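Local coordinates for halogenase (Chondromyces crocatus, PDB 3E1T), which binds FAD and, as a flavin-dependent halogenase, probably chlorinates an intermediate or product of chondrochloren biosynthesis, at residues 179-184 and 288-293; 358-363 and 460-465; 141-146 and 160-165. All blocks are in the same frame, centred on the assembly; numbering follows the deposited sequence.

Interaction 1 of 3, residues 179-184 and 288-293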
loop_
_atom_site.group_PDB
_atom_site.type_symbol
_atom_site.label_atom_id
_atom_site.label_comp_id
_atom_site.label_asym_id
_atom_site.label_seq_id
_atom_site.Cartn_x
_atom_site.Cartn_y
_atom_site.Cartn_z
ATOM N N GLY A 179 11.488 13.044 -8.081
ATOM C CA GLY A 179 10.688 14.052 -7.380
ATOM C C GLY A 179 11.008 14.139 -5.906
ATOM O O GLY A 179 11.850 13.379 -5.409
ATOM N N GLU A 180 10.355 15.071 -5.211
ATOM C CA GLU A 180 10.519 15.224 -3.768
ATOM C C GLU A 180 9.427 14.417 -3.045
ATOM O O GLU A 180 8.262 14.475 -3.408
ATOM C CB GLU A 180 10.423 16.709 -3.380
ATOM C CG GLU A 180 10.577 16.982 -1.879
ATOM C CD GLU A 180 10.015 18.333 -1.433
ATOM O OE1 GLU A 180 9.680 19.182 -2.294
ATOM O OE2 GLU A 180 9.891 18.536 -0.196
ATOM N N ARG A 181 9.804 13.665 -2.025
ATOM C CA ARG A 181 8.795 12.969 -1.230
ATOM C C ARG A 181 8.215 13.979 -0.222
ATOM O O ARG A 181 8.959 14.677 0.467
ATOM C CB ARG A 181 9.410 11.750 -0.544
ATOM C CG ARG A 181 8.514 11.084 0.456
ATOM C CD ARG A 181 9.273 10.045 1.236
ATOM N NE ARG A 181 9.537 8.864 0.416
ATOM C CZ ARG A 181 9.978 7.710 0.897
ATOM N NH1 ARG A 181 10.220 7.572 2.197
ATOM N NH2 ARG A 181 10.176 6.693 0.079
ATOM N N VAL A 182 6.891 14.077 -0.193
ATOM C CA VAL A 182 6.174 15.014 0.678
ATOM C C VAL A 182 5.306 14.203 1.652
ATOM O O VAL A 182 4.464 13.441 1.221
ATOM C CB VAL A 182 5.290 15.979 -0.176
ATOM C CG1 VAL A 182 4.392 16.845 0.692
ATOM C CG2 VAL A 182 6.184 16.884 -1.072
ATOM N N TYR A 183 5.553 14.347 2.953
ATOM C CA TYR A 183 4.818 13.616 3.976
ATOM C C TYR A 183 3.447 14.224 4.276
ATOM O O TYR A 183 3.292 15.440 4.307
ATOM C CB TYR A 183 5.664 13.481 5.258
ATOM C CG TYR A 183 6.935 12.712 5.018
ATOM C CD1 TYR A 183 6.958 11.322 5.135
ATOM C CD2 TYR A 183 8.110 13.364 4.637
ATOM C CE1 TYR A 183 8.128 10.593 4.898
ATOM C CE2 TYR A 183 9.294 12.638 4.399
ATOM C CZ TYR A 183 9.283 11.256 4.528
ATOM O OH TYR A 183 10.426 10.525 4.304
ATOM N N SER A 184 2.456 13.357 4.457
ATOM C CA SER A 184 1.130 13.750 4.921
ATOM C C SER A 184 1.171 14.094 6.391
ATOM O O SER A 184 1.720 13.334 7.186
ATOM C CB SER A 184 0.150 12.601 4.746
ATOM O OG SER A 184 -1.063 12.865 5.454
ATOM N N TYR A 288 3.077 9.375 2.488
ATOM C CA TYR A 288 3.748 10.393 1.659
ATOM C C TYR A 288 3.340 10.251 0.209
ATOM O O TYR A 288 2.776 9.235 -0.189
ATOM C CB TYR A 288 5.286 10.285 1.765
ATOM C CG TYR A 288 5.801 8.895 1.511
ATOM C CD1 TYR A 288 5.855 8.380 0.223
ATOM C CD2 TYR A 288 6.217 8.078 2.574
ATOM C CE1 TYR A 288 6.306 7.085 -0.017
ATOM C CE2 TYR A 288 6.672 6.780 2.341
ATOM C CZ TYR A 288 6.701 6.294 1.037
ATOM O OH TYR A 288 7.130 5.013 0.787
ATOM N N CYS A 289 3.641 11.277 -0.572
ATOM C CA CYS A 289 3.461 11.240 -2.011
ATOM C C CYS A 289 4.625 12.016 -2.611
ATOM O O CYS A 289 5.135 12.955 -2.006
ATOM C CB CYS A 289 2.121 11.859 -2.415
ATOM S SG CYS A 289 1.643 11.649 -4.164
ATOM N N ASN A 290 5.055 11.608 -3.800
ATOM C CA ASN A 290 6.105 12.319 -4.513
ATOM C C ASN A 290 5.555 13.416 -5.415
ATOM O O ASN A 290 4.442 13.300 -5.931
ATOM C CB ASN A 290 6.969 11.324 -5.293
ATOM C CG ASN A 290 8.131 10.798 -4.465
ATOM O OD1 ASN A 290 9.242 11.308 -4.565
ATOM N ND2 ASN A 290 7.873 9.789 -3.615
ATOM N N THR A 291 6.329 14.490 -5.600
ATOM C CA THR A 291 5.925 15.600 -6.484
ATOM C C THR A 291 5.848 15.198 -7.951
ATOM O O THR A 291 5.214 15.886 -8.762
ATOM C CB THR A 291 6.851 16.842 -6.352
ATOM O OG1 THR A 291 8.215 16.437 -6.483
ATOM C CG2 THR A 291 6.662 17.507 -4.985
ATOM N N SER A 292 6.484 14.079 -8.287
ATOM C CA SER A 292 6.456 13.542 -9.647
ATOM C C SER A 292 6.676 12.043 -9.597
ATOM O O SER A 292 7.420 11.561 -8.738
ATOM C CB SER A 292 7.552 14.188 -10.506
ATOM O OG SER A 292 7.428 13.781 -11.872
ATOM N N PHE A 293 6.021 11.319 -10.502
ATOM C CA PHE A 293 6.178 9.854 -10.605
ATOM C C PHE A 293 7.027 9.414 -11.805
ATOM O O PHE A 293 7.330 8.227 -11.947
ATOM C CB PHE A 293 4.821 9.131 -10.666
ATOM C CG PHE A 293 3.948 9.324 -9.441
ATOM C CD1 PHE A 293 4.498 9.631 -8.196
ATOM C CD2 PHE A 293 2.570 9.149 -9.533
ATOM C CE1 PHE A 293 3.677 9.795 -7.065
ATOM C CE2 PHE A 293 1.752 9.322 -8.411
ATOM C CZ PHE A 293 2.314 9.635 -7.178
HETATM O O HOH W 1 11.923 11.219 -3.720
HETATM O O HOH W 2 10.061 8.019 -2.503
#
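Strands 181-183 and 288-290 meet as antiparallel neighbours, Arg181 facing Asn290 and Tyr183 facing Tyr288, at one side of a small three-stranded sheet that strand 306-307 completes. The central pair, Val182 and Cys289, is hydrogen-bonded both ways, Val182 N to Cys289 O at 2.8 Å and Cys289 N to Val182 O at 2.9 Å. Where strand 288-290 ends, Thr291 replaces one backbone acceptor with its side chain: OG1 takes the amide of Glu180 N at 2.8 Å, nearly straight at 163°, while Thr291 N returns a bond to Glu180 O. On the face carrying Arg181, Asn290 and Tyr288, the arginine chain bends at chi3 (-73°) and lays its guanidinium flat on the Tyr288 ring. The planes differ by 4°, and CZ stands 3.7 Å from the ring centroid, a stacked cation-pi contact extended by Arg181 CD over the same face. Tyr183 CD1 packs obliquely against Tyr288 CB at 3.9 Å. One water links Gly179 O to Asn290 OD1; another accepts from Arg181 NH2 and Asn290 ND2. Outside the pair, Asn170 O receives Arg181 NH2, Asp303 O is bonded to Tyr288 OH and Ala305 O to Asn290 ND2. Stacking and hydrogen bonds together fix the rotation of the guanidinium, and its positive charge is likely to polarise the tyrosine ring beneath it.

Interaction 2 of 3, residues 358-363 and 460-465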
loop_
_atom_site.group_PDB
_atom_site.type_symbol
_atom_site.label_atom_id
_atom_site.label_comp_id
_atom_site.label_asym_id
_atom_site.label_seq_id
_atom_site.Cartn_x
_atom_site.Cartn_y
_atom_site.Cartn_z
ATOM N N PHE A 358 -8.235 6.560 -2.343
ATOM C CA PHE A 358 -7.970 5.961 -1.037
ATOM C C PHE A 358 -7.635 7.002 0.026
ATOM O O PHE A 358 -8.103 6.891 1.168
ATOM C CB PHE A 358 -6.869 4.908 -1.127
ATOM C CG PHE A 358 -7.364 3.550 -1.525
ATOM C CD1 PHE A 358 -7.906 2.686 -0.560
ATOM C CD2 PHE A 358 -7.305 3.130 -2.847
ATOM C CE1 PHE A 358 -8.380 1.427 -0.905
ATOM C CE2 PHE A 358 -7.777 1.863 -3.207
ATOM C CZ PHE A 358 -8.301 1.001 -2.230
ATOM N N TYR A 359 -6.814 7.989 -0.329
ATOM C CA TYR A 359 -6.449 9.054 0.598
ATOM C C TYR A 359 -7.699 9.739 1.147
ATOM O O TYR A 359 -7.873 9.862 2.355
ATOM C CB TYR A 359 -5.521 10.101 -0.057
ATOM C CG TYR A 359 -4.839 11.013 0.974
ATOM C CD1 TYR A 359 -3.553 10.737 1.422
ATOM C CD2 TYR A 359 -5.500 12.121 1.523
ATOM C CE1 TYR A 359 -2.929 11.541 2.366
ATOM C CE2 TYR A 359 -4.876 12.940 2.474
ATOM C CZ TYR A 359 -3.589 12.636 2.891
ATOM O OH TYR A 359 -2.940 13.414 3.825
ATOM N N GLN A 360 -8.555 10.176 0.234
ATOM C CA GLN A 360 -9.770 10.892 0.562
ATOM C C GLN A 360 -10.677 10.066 1.440
ATOM O O GLN A 360 -11.190 10.563 2.441
ATOM C CB GLN A 360 -10.505 11.288 -0.717
ATOM C CG GLN A 360 -9.872 12.460 -1.395
ATOM C CD GLN A 360 -10.120 13.728 -0.628
ATOM O OE1 GLN A 360 -11.215 14.290 -0.693
ATOM N NE2 GLN A 360 -9.119 14.188 0.108
ATOM N N PHE A 361 -10.870 8.806 1.070
ATOM C CA PHE A 361 -11.756 7.944 1.824
ATOM C C PHE A 361 -11.214 7.626 3.213
ATOM O O PHE A 361 -11.995 7.508 4.167
ATOM C CB PHE A 361 -12.037 6.659 1.060
ATOM C CG PHE A 361 -12.874 5.680 1.827
ATOM C CD1 PHE A 361 -14.223 5.944 2.077
ATOM C CD2 PHE A 361 -12.320 4.516 2.320
ATOM C CE1 PHE A 361 -14.997 5.048 2.805
ATOM C CE2 PHE A 361 -13.086 3.616 3.046
ATOM C CZ PHE A 361 -14.429 3.881 3.282
ATOM N N LEU A 362 -9.892 7.463 3.331
ATOM C CA LEU A 362 -9.295 7.118 4.621
ATOM C C LEU A 362 -9.327 8.273 5.616
ATOM O O LEU A 362 -9.451 8.026 6.809
ATOM C CB LEU A 362 -7.874 6.572 4.482
ATOM C CG LEU A 362 -7.635 5.221 3.774
ATOM C CD1 LEU A 362 -6.263 4.699 4.183
ATOM C CD2 LEU A 362 -8.681 4.168 4.038
ATOM N N VAL A 363 -9.162 9.512 5.135
ATOM C CA VAL A 363 -9.325 10.715 5.973
ATOM C C VAL A 363 -10.750 10.685 6.559
ATOM O O VAL A 363 -10.921 10.770 7.778
ATOM C CB VAL A 363 -9.055 12.066 5.199
ATOM C CG1 VAL A 363 -9.450 13.313 6.060
ATOM C CG2 VAL A 363 -7.586 12.198 4.772
ATOM N N ASN A 460 -11.737 18.548 3.583
ATOM C CA ASN A 460 -11.848 19.069 2.226
ATOM C C ASN A 460 -11.171 18.123 1.213
ATOM O O ASN A 460 -11.770 17.106 0.813
ATOM C CB ASN A 460 -11.283 20.502 2.153
ATOM C CG ASN A 460 -11.522 21.173 0.794
ATOM O OD1 ASN A 460 -10.603 21.773 0.213
ATOM N ND2 ASN A 460 -12.756 21.072 0.281
ATOM N N PHE A 461 -9.931 18.435 0.825
ATOM C CA PHE A 461 -9.241 17.698 -0.245
ATOM C C PHE A 461 -7.766 17.499 0.060
ATOM O O PHE A 461 -7.040 18.459 0.282
ATOM C CB PHE A 461 -9.406 18.409 -1.592
ATOM C CG PHE A 461 -8.867 17.626 -2.766
ATOM C CD1 PHE A 461 -7.767 18.090 -3.477
ATOM C CD2 PHE A 461 -9.466 16.430 -3.161
ATOM C CE1 PHE A 461 -7.266 17.372 -4.558
ATOM C CE2 PHE A 461 -8.970 15.698 -4.247
ATOM C CZ PHE A 461 -7.870 16.177 -4.943
ATOM N N MET A 462 -7.338 16.241 0.079
ATOM C CA MET A 462 -5.957 15.873 0.408
ATOM C C MET A 462 -5.485 16.481 1.743
ATOM O O MET A 462 -4.333 16.912 1.866
ATOM C CB MET A 462 -4.997 16.262 -0.728
ATOM C CG MET A 462 -5.207 15.550 -2.082
ATOM S SD MET A 462 -5.507 13.765 -2.045
ATOM C CE MET A 462 -3.904 13.178 -1.459
ATOM N N GLN A 463 -6.363 16.493 2.749
ATOM C CA GLN A 463 -6.020 17.066 4.048
ATOM C C GLN A 463 -4.702 16.530 4.591
ATOM O O GLN A 463 -4.507 15.316 4.685
ATOM C CB GLN A 463 -7.125 16.814 5.081
ATOM C CG GLN A 463 -6.937 17.614 6.373
ATOM C CD GLN A 463 -8.056 17.397 7.354
ATOM O OE1 GLN A 463 -9.224 17.550 7.013
ATOM N NE2 GLN A 463 -7.708 17.009 8.569
ATOM N N GLY A 464 -3.813 17.448 4.953
ATOM C CA GLY A 464 -2.510 17.090 5.515
ATOM C C GLY A 464 -1.360 17.297 4.542
ATOM O O GLY A 464 -0.197 17.091 4.904
ATOM N N PHE A 465 -1.689 17.721 3.319
ATOM C CA PHE A 465 -0.680 17.984 2.283
ATOM C C PHE A 465 -0.482 19.454 1.926
ATOM O O PHE A 465 -1.428 20.253 1.923
ATOM C CB PHE A 465 -0.990 17.222 0.990
ATOM C CG PHE A 465 -0.395 15.855 0.941
ATOM C CD1 PHE A 465 0.987 15.686 0.925
ATOM C CD2 PHE A 465 -1.209 14.736 0.911
ATOM C CE1 PHE A 465 1.548 14.413 0.888
ATOM C CE2 PHE A 465 -0.658 13.460 0.855
ATOM C CZ PHE A 465 0.720 13.296 0.860
#
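Tyr359 reaches from helix 340-368 into the loop 460-465 and meets it at an edge, over a face and, obliquely, at a second ring. Its CG lies anti to the backbone N (chi1 -165°), which carries the ring out from the helix until OH donates to Gln463 O at 2.6 Å. That oxygen lies at the ring edge, in the ring plane, whereas the hydroxyl is tilted 33° from the plane of the carbonyl. Ser184 OG is a second hydrogen-bond partner of the same hydroxyl. Over one ring face sits the Met462 methyl, CE 3.7 Å from the centroid and shifted toward the CG side; the sulfur stands obliquely at 4.6 Å from that centroid, a Met-aromatic contact. Bends at chi2 and chi3 fold the methionine back to the helix, although its CB starts out pointing away. The Phe465 ring meets the tyrosine obliquely, with planes at 42° and Phe465 CE2 3.3 Å from Tyr359 CE1. The loop presents these groups through a type II beta turn from Met462 to Phe465, closed by Phe465 N to Met462 O at 3.1 Å; Gly464 occupies the third turn position with positive phi. One residue along the helix, Gln360 bends at chi2 and brings its amide beside the backbone of Asn460, Phe461 and Met462, its side chain crossing that of Phe461 at about a right angle. A turn beyond Tyr359, Val363 CG1 rests against Gln463 CB at 4.3 Å, while the amide end of Gln463 bonds to the backbone of Lys381 and Ile383.

Interaction 3 of 3, residues 141-146 and 160-165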
loop_
_atom_site.group_PDB
_atom_site.type_symbol
_atom_site.label_atom_id
_atom_site.label_comp_id
_atom_site.label_asym_id
_atom_site.label_seq_id
_atom_site.Cartn_x
_atom_site.Cartn_y
_atom_site.Cartn_z
ATOM N N GLY A 141 22.124 13.037 -21.267
ATOM C CA GLY A 141 21.178 13.744 -22.126
ATOM C C GLY A 141 19.891 14.095 -21.407
ATOM O O GLY A 141 18.823 14.150 -22.027
ATOM N N GLU A 142 20.010 14.334 -20.097
ATOM C CA GLU A 142 18.887 14.647 -19.206
ATOM C C GLU A 142 17.895 13.491 -19.122
ATOM O O GLU A 142 16.717 13.701 -18.833
ATOM C CB GLU A 142 18.157 15.915 -19.658
ATOM C CG GLU A 142 19.026 17.160 -19.790
ATOM C CD GLU A 142 18.282 18.296 -20.472
ATOM O OE1 GLU A 142 17.032 18.304 -20.410
ATOM O OE2 GLU A 142 18.943 19.172 -21.075
ATOM N N ARG A 143 18.377 12.279 -19.393
ATOM C CA ARG A 143 17.549 11.078 -19.383
ATOM C C ARG A 143 18.195 10.031 -18.481
ATOM O O ARG A 143 19.428 9.952 -18.406
ATOM C CB ARG A 143 17.397 10.530 -20.809
ATOM C CG ARG A 143 16.306 9.474 -20.955
ATOM C CD ARG A 143 16.341 8.732 -22.297
ATOM N NE ARG A 143 15.395 7.612 -22.308
ATOM C CZ ARG A 143 14.081 7.732 -22.515
ATOM N NH1 ARG A 143 13.540 8.922 -22.748
ATOM N NH2 ARG A 143 13.304 6.654 -22.499
ATOM N N ALA A 144 17.378 9.246 -17.777
ATOM C CA ALA A 144 17.906 8.089 -17.040
ATOM C C ALA A 144 18.364 7.079 -18.080
ATOM O O ALA A 144 17.617 6.781 -19.009
ATOM C CB ALA A 144 16.850 7.485 -16.132
ATOM N N VAL A 145 19.595 6.582 -17.949
ATOM C CA VAL A 145 20.165 5.714 -18.996
ATOM C C VAL A 145 20.717 4.402 -18.472
ATOM O O VAL A 145 21.012 3.496 -19.249
ATOM C CB VAL A 145 21.245 6.429 -19.886
ATOM C CG1 VAL A 145 20.587 7.327 -20.934
ATOM C CG2 VAL A 145 22.240 7.197 -19.053
ATOM N N GLY A 146 20.863 4.307 -17.159
ATOM C CA GLY A 146 21.340 3.078 -16.552
ATOM C C GLY A 146 21.386 3.146 -15.050
ATOM O O GLY A 146 20.843 4.073 -14.448
ATOM N N HIS A 160 22.625 -0.693 -18.641
ATOM C CA HIS A 160 21.948 0.395 -19.350
ATOM C C HIS A 160 20.632 -0.071 -19.951
ATOM O O HIS A 160 20.478 -1.246 -20.255
ATOM C CB HIS A 160 22.844 0.978 -20.453
ATOM C CG HIS A 160 24.238 1.293 -20.004
ATOM N ND1 HIS A 160 25.347 1.026 -20.780
ATOM C CD2 HIS A 160 24.707 1.846 -18.858
ATOM C CE1 HIS A 160 26.436 1.401 -20.132
ATOM N NE2 HIS A 160 26.075 1.897 -18.962
ATOM N N ALA A 161 19.687 0.857 -20.119
ATOM C CA ALA A 161 18.373 0.547 -20.673
ATOM C C ALA A 161 17.677 1.814 -21.116
ATOM O O ALA A 161 18.067 2.909 -20.718
ATOM C CB ALA A 161 17.515 -0.193 -19.645
ATOM N N ARG A 162 16.645 1.668 -21.939
ATOM C CA ARG A 162 15.831 2.812 -22.341
ATOM C C ARG A 162 14.969 3.357 -21.172
ATOM O O ARG A 162 14.681 4.559 -21.111
ATOM C CB ARG A 162 14.960 2.450 -23.552
ATOM C CG ARG A 162 14.252 3.651 -24.186
ATOM C CD ARG A 162 13.326 3.250 -25.321
ATOM N NE ARG A 162 12.319 4.280 -25.587
ATOM C CZ ARG A 162 11.412 4.230 -26.563
ATOM N NH1 ARG A 162 11.373 3.204 -27.406
ATOM N NH2 ARG A 162 10.536 5.218 -26.704
ATOM N N PHE A 163 14.572 2.470 -20.258
ATOM C CA PHE A 163 13.719 2.827 -19.122
ATOM C C PHE A 163 14.261 2.256 -17.831
ATOM O O PHE A 163 14.647 1.095 -17.784
ATOM C CB PHE A 163 12.306 2.299 -19.314
ATOM C CG PHE A 163 11.623 2.812 -20.534
ATOM C CD1 PHE A 163 11.115 4.096 -20.571
ATOM C CD2 PHE A 163 11.468 1.993 -21.643
ATOM C CE1 PHE A 163 10.467 4.566 -21.711
ATOM C CE2 PHE A 163 10.817 2.452 -22.778
ATOM C CZ PHE A 163 10.316 3.741 -22.814
ATOM N N ILE A 164 14.286 3.084 -16.789
ATOM C CA ILE A 164 14.689 2.662 -15.445
ATOM C C ILE A 164 13.498 2.924 -14.519
ATOM O O ILE A 164 12.949 4.023 -14.536
ATOM C CB ILE A 164 15.910 3.468 -14.909
ATOM C CG1 ILE A 164 17.018 3.603 -15.970
ATOM C CG2 ILE A 164 16.448 2.849 -13.595
ATOM C CD1 ILE A 164 17.702 2.307 -16.352
ATOM N N VAL A 165 13.087 1.918 -13.747
ATOM C CA VAL A 165 11.970 2.087 -12.807
ATOM C C VAL A 165 12.349 1.741 -11.364
ATOM O O VAL A 165 12.855 0.657 -11.099
ATOM C CB VAL A 165 10.725 1.278 -13.223
ATOM C CG1 VAL A 165 9.617 1.423 -12.165
ATOM C CG2 VAL A 165 10.212 1.742 -14.610
HETATM O O HOH W 3 17.363 5.798 -21.356
#
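Arg143 reaches across to the backbone of Arg162, at the corner where strand 156-161 gives way to strand 163-166. CG is anti to the backbone N (chi1 -167°) and the chain stays extended as far as NE, bringing NH2 to within 2.9 Å of Arg162 O, which lies 18° out of the guanidinium plane; NE adds a weak bond to that oxygen. A water lying in the guanidinium plane accepts from Arg143 NE at 2.8 Å and sits close to Ala144 O. Arg143 NH2 also comes 3.6 Å from Phe163 CE1. The guanidinium planes of Arg143 and Arg162 are turned 51° apart, and Glu340 forms salt bridges with both groups, which probably offsets their like charges. A leucine in place of Arg143 would probably leave Arg162 O without its guanidinium donors and Glu340 with one positive partner fewer. Deeper in, Ile164 points CG1 at Ala144 CB, 3.9 Å away, and its bent end sets CD1 3.7 Å from Gly146 CA. Gly146 also pairs with His160, whose ring turns an edge to the glycine CA; a CB on Gly146 would collide with His160 CD2. Ala161 N donates to Val145 O at 3.1 Å from above the carbonyl plane. Strands 143-150 and 156-161 form a beta hairpin, with a classic bulge where Val145 and Gly146 face Leu138, and the corner leads from its sheet into the parallel sheet of the Rossmann-type FAD-binding fold.

Along the chain the contacts close in series: interaction 3 first, then interaction 1, then interaction 2. Interactions 1 and 2 touch, their centres 15 Å apart: they share the Ser184-Tyr359 hydroxyl pair, and the Phe465 ring packs on the backbone of Val182 and Cys289. Helix 340-368, which carries 358-363, also lies against Cys289, tying the small sheet to the helical C-terminal part. Interaction 3 stands apart, its centre 21 Å from that of interaction 1 and 34 Å from that of interaction 2, but after its strand 163-166, strand 181-183 is the next strand along the chain. The chain thus passes from the parallel nucleotide-binding sheet to the small sheet, where the side chain of Tyr288 lies about 8 Å from the FAD.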